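Local coordinates for bifunctional GH43-CE protein (Bacteroides eggerthii, PDB 6MLY), which probably cleaves xylosyl linkages in arabinoxylan through its family 43 glycoside hydrolase domain and also carries a carbohydrate esterase domain, at residues 544-552 and 570-580; 515-523 and 533-541. All coordinates share one frame; numbering follows the deposited sequence.

In the fold
Both contacts build the esterase part of the chain, and their centres lie about 11 Å apart. Contact 2 pairs strands 518-523 and 533-537 as a hairpin. Contact 1 pairs strand 546-552 with strand 579-584 and packs helix 563-577 on them. Strand 579-584 sits between strands 533-537 and 546-552, so one sheet runs through both contacts, in the order expected of an alpha/beta hydrolase. Tyr546 OH lies 3.0 Å from Pro539 O, a probable hydrogen bond, and Leu575 CD2 packs 3.6 Å from Leu538 C. Both contacts are away from the sodium ion. Phe570 of contact 1 touches the elbow that probably carries the esterase nucleophile, Ser628.

Contact 1 (544-552 and 570-580); sequences PSYKVVVLI and FGKSLLDKGFA
Ala580 N donates to Lys547 O at 2.8 Å, and Phe579 CA makes a longer CA-H...O contact with the same oxygen. Ala580 O then accepts Val549 N at 2.9 Å. Ala580 is thus held from both its N-H and its carbonyl, as in a parallel sheet. The pair belongs to a beta-alpha-beta crossover in which strand 546-552 leads through helix 563-577 to strand 579-584, part of the alpha/beta hydrolase fold. The helix part 570-577 runs nearly antiparallel to strand 546-552, at 166°. On the face towards it, Val549 uses both of its methyls. CG1 stands anti to the backbone N (chi1 173°) and touches Leu574 CD1, where the two side chains cross at about a right angle. CG2 lies over one face of the Phe579 ring, 4.0 Å from its centroid, a CH-pi contact. Further along, Leu551 CD2 touches two side chains, past which Leu551 slides in the opposite direction. It lies 3.7 Å from Leu574 CD1 and the same distance from Phe570 CD2. Phe570 also meets the rings of Trp675 and Phe773. On the other face of the sheet, Tyr546 CB rests on Ala580 CB at 3.6 Å, and Ala580 also touches Leu617. The Tyr546 ring turns its edge to Gly578 O. Gly578 has positive phi and is the C-prime residue of a Schellman motif, which ends the helix and sends the chain back to the sheet. Its outer bond joins Phe579 N to Leu574 O at 3.3 Å, and Leu574 O also lies in plane at the edge of the Phe579 ring.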
loop_
_atom_site.group_PDB
_atom_site.type_symbol
_atom_site.label_atom_id
_atom_site.label_comp_id
_atom_site.label_asym_id
_atom_site.label_seq_id
_atom_site.Cartn_x
_atom_site.Cartn_y
_atom_site.Cartn_z
ATOM N N PRO A 544 -0.225 7.747 -24.904
ATOM C CA PRO A 544 1.018 8.390 -24.470
ATOM C C PRO A 544 0.807 9.541 -23.474
ATOM O O PRO A 544 1.632 9.741 -22.582
ATOM C CB PRO A 544 1.648 8.902 -25.780
ATOM C CG PRO A 544 0.492 8.987 -26.755
ATOM C CD PRO A 544 -0.436 7.859 -26.355
ATOM N N SER A 545 -0.295 10.280 -23.636
ATOM C CA SER A 545 -0.598 11.432 -22.798
ATOM C C SER A 545 -2.114 11.575 -22.618
ATOM O O SER A 545 -2.900 11.155 -23.475
ATOM C CB SER A 545 0.015 12.681 -23.375
ATOM O OG SER A 545 -0.379 12.864 -24.727
ATOM N N TYR A 546 -2.505 12.176 -21.488
ATOM C CA TYR A 546 -3.903 12.416 -21.136
ATOM C C TYR A 546 -4.102 13.890 -20.773
ATOM O O TYR A 546 -3.248 14.507 -20.127
ATOM C CB TYR A 546 -4.320 11.531 -19.962
ATOM C CG TYR A 546 -4.194 10.053 -20.219
ATOM C CD1 TYR A 546 -5.113 9.389 -21.016
ATOM C CD2 TYR A 546 -3.156 9.318 -19.669
ATOM C CE1 TYR A 546 -5.005 8.029 -21.259
ATOM C CE2 TYR A 546 -3.037 7.956 -19.897
ATOM C CZ TYR A 546 -3.964 7.312 -20.699
ATOM O OH TYR A 546 -3.855 5.976 -20.932
ATOM N N LYS A 547 -5.245 14.444 -21.185
ATOM C CA LYS A 547 -5.603 15.807 -20.838
ATOM C C LYS A 547 -6.143 15.780 -19.405
ATOM O O LYS A 547 -6.709 14.775 -18.976
ATOM C CB LYS A 547 -6.562 16.366 -21.892
ATOM C CG LYS A 547 -6.152 16.023 -23.318
ATOM C CD LYS A 547 -6.443 17.079 -24.347
ATOM C CE LYS A 547 -5.751 16.793 -25.662
ATOM N NZ LYS A 547 -5.869 17.926 -26.607
ATOM N N VAL A 548 -5.911 16.869 -18.664
ATOM C CA VAL A 548 -6.059 16.874 -17.209
ATOM C C VAL A 548 -7.382 17.546 -16.827
ATOM O O VAL A 548 -7.833 18.473 -17.507
ATOM C CB VAL A 548 -4.870 17.584 -16.534
ATOM C CG1 VAL A 548 -4.968 17.535 -15.018
ATOM C CG2 VAL A 548 -3.537 17.020 -17.003
ATOM N N VAL A 549 -7.990 17.065 -15.734
ATOM C CA VAL A 549 -9.061 17.785 -15.046
ATOM C C VAL A 549 -8.864 17.609 -13.533
ATOM O O VAL A 549 -8.733 16.484 -13.046
ATOM C CB VAL A 549 -10.466 17.337 -15.504
ATOM C CG1 VAL A 549 -11.569 17.977 -14.667
ATOM C CG2 VAL A 549 -10.699 17.612 -16.986
ATOM N N VAL A 550 -8.866 18.746 -12.821
ATOM C CA VAL A 550 -8.614 18.857 -11.380
ATOM C C VAL A 550 -9.952 18.814 -10.629
ATOM O O VAL A 550 -10.964 19.279 -11.143
ATOM C CB VAL A 550 -7.853 20.162 -11.074
ATOM C CG1 VAL A 550 -7.713 20.421 -9.582
ATOM C CG2 VAL A 550 -6.496 20.184 -11.756
ATOM N N LEU A 551 -9.935 18.269 -9.408
ATOM C CA LEU A 551 -11.106 18.222 -8.533
ATOM C C LEU A 551 -10.764 18.883 -7.192
ATOM O O LEU A 551 -9.826 18.452 -6.506
ATOM C CB LEU A 551 -11.527 16.766 -8.295
ATOM C CG LEU A 551 -11.552 15.845 -9.514
ATOM C CD1 LEU A 551 -11.930 14.430 -9.096
ATOM C CD2 LEU A 551 -12.520 16.356 -10.571
ATOM N N ILE A 552 -11.542 19.904 -6.815
ATOM C CA ILE A 552 -11.500 20.472 -5.469
ATOM C C ILE A 552 -12.803 20.101 -4.748
ATOM O O ILE A 552 -13.854 19.965 -5.367
ATOM C CB ILE A 552 -11.246 21.991 -5.503
ATOM C CG1 ILE A 552 -10.087 22.341 -6.442
ATOM C CG2 ILE A 552 -11.019 22.533 -4.097
ATOM C CD1 ILE A 552 -9.702 23.800 -6.443
ATOM N N PHE A 570 -16.829 12.636 -8.933
ATOM C CA PHE A 570 -16.504 12.938 -10.341
ATOM C C PHE A 570 -15.691 11.802 -10.978
ATOM O O PHE A 570 -16.047 11.315 -12.055
ATOM C CB PHE A 570 -15.712 14.244 -10.451
ATOM C CG PHE A 570 -16.345 15.441 -9.790
ATOM C CD1 PHE A 570 -17.545 15.957 -10.258
ATOM C CD2 PHE A 570 -15.736 16.060 -8.709
ATOM C CE1 PHE A 570 -18.124 17.063 -9.655
ATOM C CE2 PHE A 570 -16.318 17.166 -8.106
ATOM C CZ PHE A 570 -17.514 17.664 -8.578
ATOM N N GLY A 571 -14.599 11.416 -10.297
ATOM C CA GLY A 571 -13.523 10.534 -10.787
ATOM C C GLY A 571 -13.922 9.612 -11.929
ATOM O O GLY A 571 -13.461 9.789 -13.057
ATOM N N LYS A 572 -14.756 8.612 -11.626
ATOM C CA LYS A 572 -15.069 7.514 -12.555
ATOM C C LYS A 572 -15.540 8.060 -13.913
ATOM O O LYS A 572 -15.095 7.589 -14.963
ATOM C CB LYS A 572 -16.128 6.589 -11.947
ATOM N N SER A 573 -16.435 9.055 -13.886
ATOM C CA SER A 573 -17.115 9.552 -15.094
ATOM C C SER A 573 -16.130 10.288 -16.016
ATOM O O SER A 573 -16.194 10.140 -17.238
ATOM C CB SER A 573 -18.291 10.419 -14.735
ATOM O OG SER A 573 -17.940 11.348 -13.722
ATOM N N LEU A 574 -15.229 11.079 -15.423
ATOM C CA LEU A 574 -14.177 11.768 -16.177
ATOM C C LEU A 574 -13.215 10.742 -16.794
ATOM O O LEU A 574 -12.785 10.912 -17.937
ATOM C CB LEU A 574 -13.423 12.722 -15.245
ATOM C CG LEU A 574 -14.054 14.096 -15.043
ATOM C CD1 LEU A 574 -13.437 14.802 -13.847
ATOM C CD2 LEU A 574 -13.909 14.947 -16.296
ATOM N N LEU A 575 -12.888 9.694 -16.024
ATOM C CA LEU A 575 -11.897 8.673 -16.405
ATOM C C LEU A 575 -12.371 7.869 -17.624
ATOM O O LEU A 575 -11.545 7.461 -18.446
ATOM C CB LEU A 575 -11.631 7.754 -15.206
ATOM C CG LEU A 575 -10.647 8.297 -14.171
ATOM C CD1 LEU A 575 -10.796 7.576 -12.839
ATOM C CD2 LEU A 575 -9.213 8.198 -14.672
ATOM N N ASP A 576 -13.686 7.638 -17.734
ATOM C CA ASP A 576 -14.273 6.863 -18.837
ATOM C C ASP A 576 -14.191 7.650 -20.157
ATOM O O ASP A 576 -14.125 7.048 -21.232
ATOM C CB ASP A 576 -15.725 6.477 -18.538
ATOM C CG ASP A 576 -15.900 5.522 -17.368
ATOM O OD1 ASP A 576 -15.199 4.492 -17.338
ATOM O OD2 ASP A 576 -16.746 5.812 -16.499
ATOM N N LYS A 577 -14.216 8.987 -20.074
ATOM C CA LYS A 577 -14.186 9.859 -21.255
ATOM C C LYS A 577 -12.764 9.946 -21.830
ATOM O O LYS A 577 -12.601 10.241 -23.019
ATOM C CB LYS A 577 -14.694 11.260 -20.902
ATOM C CG LYS A 577 -14.993 12.161 -22.094
ATOM C CD LYS A 577 -16.140 11.684 -22.969
ATOM C CE LYS A 577 -16.568 12.724 -23.985
ATOM N NZ LYS A 577 -17.617 12.215 -24.899
ATOM N N GLY A 578 -11.754 9.708 -20.976
ATOM C CA GLY A 578 -10.333 9.690 -21.367
ATOM C C GLY A 578 -9.506 10.791 -20.714
ATOM O O GLY A 578 -8.440 11.152 -21.233
ATOM N N PHE A 579 -9.975 11.308 -19.571
ATOM C CA PHE A 579 -9.319 12.409 -18.863
ATOM C C PHE A 579 -8.472 11.868 -17.706
ATOM O O PHE A 579 -8.925 11.018 -16.934
ATOM C CB PHE A 579 -10.342 13.399 -18.306
ATOM C CG PHE A 579 -10.883 14.385 -19.311
ATOM C CD1 PHE A 579 -12.197 14.305 -19.754
ATOM C CD2 PHE A 579 -10.079 15.402 -19.805
ATOM C CE1 PHE A 579 -12.687 15.216 -20.676
ATOM C CE2 PHE A 579 -10.573 16.315 -20.722
ATOM C CZ PHE A 579 -11.874 16.216 -21.159
ATOM N N ALA A 580 -7.245 12.383 -17.591
ATOM C CA ALA A 580 -6.469 12.243 -16.371
ATOM C C ALA A 580 -7.140 13.094 -15.294
ATOM O O ALA A 580 -7.557 14.213 -15.566
ATOM C CB ALA A 580 -5.038 12.663 -16.597
#

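Contact 2 (515-523 and 533-541)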
loop_
_atom_site.group_PDB
_atom_site.type_symbol
_atom_site.label_atom_id
_atom_site.label_comp_id
_atom_site.label_asym_id
_atom_site.label_seq_id
_atom_site.Cartn_x
_atom_site.Cartn_y
_atom_site.Cartn_z
ATOM N N SER A 515 0.474 -1.084 -12.829
ATOM C CA SER A 515 -0.271 -0.251 -13.796
ATOM C C SER A 515 0.337 1.157 -13.873
ATOM O O SER A 515 0.593 1.668 -14.964
ATOM C CB SER A 515 -1.737 -0.186 -13.453
ATOM O OG SER A 515 -1.944 0.519 -12.238
ATOM N N ASP A 516 0.573 1.761 -12.703
ATOM C CA ASP A 516 0.970 3.155 -12.597
ATOM C C ASP A 516 -0.106 3.986 -13.306
ATOM O O ASP A 516 0.183 4.720 -14.246
ATOM C CB ASP A 516 2.386 3.393 -13.143
ATOM C CG ASP A 516 3.462 3.626 -12.088
ATOM O OD1 ASP A 516 3.110 4.010 -10.948
ATOM O OD2 ASP A 516 4.654 3.445 -12.424
ATOM N N CYS A 517 -1.356 3.785 -12.868
ATOM C CA CYS A 517 -2.519 4.588 -13.231
ATOM C C CYS A 517 -3.089 5.256 -11.972
ATOM O O CYS A 517 -4.205 5.761 -11.992
ATOM C CB CYS A 517 -3.608 3.731 -13.870
ATOM S SG CYS A 517 -3.052 2.772 -15.302
ATOM N N ARG A 518 -2.312 5.234 -10.880
ATOM C CA ARG A 518 -2.715 5.753 -9.571
ATOM C C ARG A 518 -1.458 6.137 -8.787
ATOM O O ARG A 518 -0.608 5.290 -8.526
ATOM C CB ARG A 518 -3.519 4.716 -8.773
ATOM C CG ARG A 518 -4.952 5.123 -8.456
ATOM C CD ARG A 518 -5.765 4.026 -7.777
ATOM N NE ARG A 518 -5.832 4.090 -6.288
ATOM C CZ ARG A 518 -6.403 3.116 -5.461
ATOM N NH1 ARG A 518 -6.870 2.007 -6.022
ATOM N NH2 ARG A 518 -6.564 3.301 -4.131
ATOM N N TRP A 519 -1.345 7.424 -8.454
ATOM C CA TRP A 519 -0.429 7.913 -7.439
ATOM C C TRP A 519 -1.236 8.756 -6.454
ATOM O O TRP A 519 -1.808 9.762 -6.850
ATOM C CB TRP A 519 0.699 8.753 -8.048
ATOM C CG TRP A 519 1.479 8.098 -9.143
ATOM C CD1 TRP A 519 2.709 7.521 -9.036
ATOM C CD2 TRP A 519 1.109 8.001 -10.531
ATOM N NE1 TRP A 519 3.123 7.054 -10.254
ATOM C CE2 TRP A 519 2.165 7.336 -11.192
ATOM C CE3 TRP A 519 -0.005 8.406 -11.278
ATOM C CZ2 TRP A 519 2.132 7.059 -12.558
ATOM C CZ3 TRP A 519 -0.035 8.136 -12.629
ATOM C CH2 TRP A 519 1.021 7.472 -13.258
ATOM N N GLU A 520 -1.287 8.340 -5.189
ATOM C CA GLU A 520 -1.991 9.109 -4.170
ATOM C C GLU A 520 -0.972 9.735 -3.211
ATOM O O GLU A 520 0.196 9.364 -3.211
ATOM C CB GLU A 520 -3.002 8.230 -3.435
ATOM C CG GLU A 520 -4.148 7.770 -4.321
ATOM C CD GLU A 520 -5.269 7.029 -3.599
ATOM O OE1 GLU A 520 -5.570 7.393 -2.441
ATOM O OE2 GLU A 520 -5.831 6.078 -4.196
ATOM N N ASP A 521 -1.448 10.698 -2.413
ATOM C CA ASP A 521 -0.654 11.437 -1.430
ATOM C C ASP A 521 0.699 11.841 -2.033
ATOM O O ASP A 521 1.750 11.542 -1.469
ATOM C CB ASP A 521 -0.497 10.626 -0.139
ATOM C CG ASP A 521 -1.719 10.668 0.765
ATOM O OD1 ASP A 521 -2.238 11.776 0.994
ATOM O OD2 ASP A 521 -2.138 9.594 1.241
ATOM N N ILE A 522 0.653 12.520 -3.184
ATOM C CA ILE A 522 1.816 13.165 -3.789
ATOM C C ILE A 522 1.857 14.608 -3.272
ATOM O O ILE A 522 0.825 15.270 -3.220
ATOM C CB ILE A 522 1.746 13.113 -5.331
ATOM C CG1 ILE A 522 1.808 11.679 -5.870
ATOM C CG2 ILE A 522 2.815 13.997 -5.960
ATOM C CD1 ILE A 522 3.205 11.103 -5.961
ATOM N N CYS A 523 3.051 15.077 -2.894
ATOM C CA CYS A 523 3.266 16.448 -2.418
ATOM C C CYS A 523 3.529 17.363 -3.624
ATOM O O CYS A 523 4.458 17.126 -4.392
ATOM C CB CYS A 523 4.436 16.515 -1.441
ATOM S SG CYS A 523 4.653 15.015 -0.444
ATOM N N LYS A 533 -1.307 18.086 -0.615
ATOM C CA LYS A 533 -1.278 16.727 -1.153
ATOM C C LYS A 533 -2.323 16.568 -2.263
ATOM O O LYS A 533 -3.436 17.071 -2.130
ATOM C CB LYS A 533 -1.569 15.737 -0.024
ATOM C CG LYS A 533 -0.400 15.466 0.904
ATOM C CD LYS A 533 0.626 14.548 0.283
ATOM C CE LYS A 533 1.824 14.309 1.177
ATOM N NZ LYS A 533 1.435 13.644 2.441
ATOM N N LEU A 534 -1.966 15.845 -3.334
ATOM C CA LEU A 534 -2.903 15.547 -4.439
ATOM C C LEU A 534 -2.781 14.076 -4.854
ATOM O O LEU A 534 -1.762 13.430 -4.589
ATOM C CB LEU A 534 -2.646 16.486 -5.626
ATOM C CG LEU A 534 -1.247 16.454 -6.249
ATOM C CD1 LEU A 534 -1.029 15.201 -7.090
ATOM C CD2 LEU A 534 -1.015 17.694 -7.104
ATOM N N ASP A 535 -3.840 13.574 -5.507
ATOM C CA ASP A 535 -3.929 12.203 -6.011
ATOM C C ASP A 535 -4.110 12.239 -7.534
ATOM O O ASP A 535 -5.052 12.862 -8.024
ATOM C CB ASP A 535 -5.097 11.445 -5.371
ATOM C CG ASP A 535 -5.024 11.327 -3.857
ATOM O OD1 ASP A 535 -3.946 11.578 -3.301
ATOM O OD2 ASP A 535 -6.053 10.983 -3.245
ATOM N N ILE A 536 -3.214 11.557 -8.263
ATOM C CA ILE A 536 -3.272 11.480 -9.728
ATOM C C ILE A 536 -3.948 10.162 -10.126
ATOM O O ILE A 536 -3.775 9.156 -9.446
ATOM C CB ILE A 536 -1.867 11.632 -10.346
ATOM C CG1 ILE A 536 -1.175 12.902 -9.843
ATOM C CG2 ILE A 536 -1.932 11.589 -11.870
ATOM C CD1 ILE A 536 0.200 13.124 -10.420
ATOM N N TYR A 537 -4.731 10.206 -11.214
ATOM C CA TYR A 537 -5.438 9.057 -11.785
ATOM C C TYR A 537 -5.439 9.167 -13.312
ATOM O O TYR A 537 -5.891 10.182 -13.846
ATOM C CB TYR A 537 -6.902 9.024 -11.342
ATOM C CG TYR A 537 -7.150 8.942 -9.859
ATOM C CD1 TYR A 537 -7.269 10.086 -9.084
ATOM C CD2 TYR A 537 -7.310 7.715 -9.232
ATOM C CE1 TYR A 537 -7.524 10.015 -7.722
ATOM C CE2 TYR A 537 -7.556 7.624 -7.872
ATOM C CZ TYR A 537 -7.666 8.778 -7.114
ATOM O OH TYR A 537 -7.907 8.684 -5.773
ATOM N N LEU A 538 -4.964 8.124 -14.004
ATOM C CA LEU A 538 -5.033 8.063 -15.474
ATOM C C LEU A 538 -6.080 7.037 -15.902
ATOM O O LEU A 538 -6.362 6.092 -15.168
ATOM C CB LEU A 538 -3.666 7.694 -16.058
ATOM C CG LEU A 538 -2.463 8.436 -15.479
ATOM C CD1 LEU A 538 -1.194 8.085 -16.245
ATOM C CD2 LEU A 538 -2.684 9.939 -15.472
ATOM N N PRO A 539 -6.676 7.186 -17.107
ATOM C CA PRO A 539 -7.461 6.114 -17.718
ATOM C C PRO A 539 -6.534 4.938 -18.042
ATOM O O PRO A 539 -5.388 5.162 -18.429
ATOM C CB PRO A 539 -8.027 6.714 -19.012
ATOM C CG PRO A 539 -7.824 8.214 -18.869
ATOM C CD PRO A 539 -6.632 8.389 -17.951
ATOM N N ASP A 540 -7.045 3.710 -17.895
ATOM C CA ASP A 540 -6.243 2.502 -18.063
ATOM C C ASP A 540 -6.092 2.161 -19.555
ATOM O O ASP A 540 -5.319 1.272 -19.898
ATOM C CB ASP A 540 -6.826 1.334 -17.262
ATOM C CG ASP A 540 -5.769 0.434 -16.637
ATOM O OD1 ASP A 540 -4.739 0.184 -17.298
ATOM O OD2 ASP A 540 -5.976 0.001 -15.485
ATOM N N MET A 541 -6.828 2.861 -20.433
ATOM C CA MET A 541 -6.642 2.770 -21.891
ATOM C C MET A 541 -5.281 3.378 -22.262
ATOM O O MET A 541 -5.118 4.594 -22.193
ATOM C CB MET A 541 -7.760 3.514 -22.634
#
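Segments 515-523 and 533-541 pair antiparallel, with Trp519 opposite Ile536 and Ile522 opposite Leu534, and the one-residue shift between these pairs is a beta bulge. Both pairs are hydrogen-bonded in each direction. The chain turns a corner at Asp521, where a side chain replaces a backbone acceptor: Asp535 OD1 takes Asp521 N at 2.8 Å, on its anti side and 31° out of the carboxylate plane. Lys563 forms salt bridges with Asp535 OD1 and Asp521 OD1, which probably offsets the crowding of acids here. Glu520 OE1 adds to that crowding, 3.7 Å from Asp535 OD2. This is the first hairpin of the mixed sheet of the alpha/beta hydrolase fold, and strand 533-537 pairs onward with strand 579-584. Arg518 and Tyr537 lie side by side and point the same way, with their flat groups 24° apart. The contact is made by the aliphatic part of the arginine, CG against Tyr537 CD2 at 3.6 Å. A bend at chi3 (96°) turns the guanidinium so that NE and NH2 both grip Glu520 OE2, each at 2.9 Å. NH1 bonds to Phe459 O and the group makes a cation-pi contact with Tyr460, so the hairpin is tied to strand 456-462 of the neighbouring beta sandwich. On the face of Trp519 and Ile536, the indole puts CE3 on Ile536 CG2 at 3.8 Å. Its edge reaches Leu538, with Trp519 CZ3 3.8 Å from Leu538 CG, in the ring plane. Tyr615 meets the same indole edge-to-face.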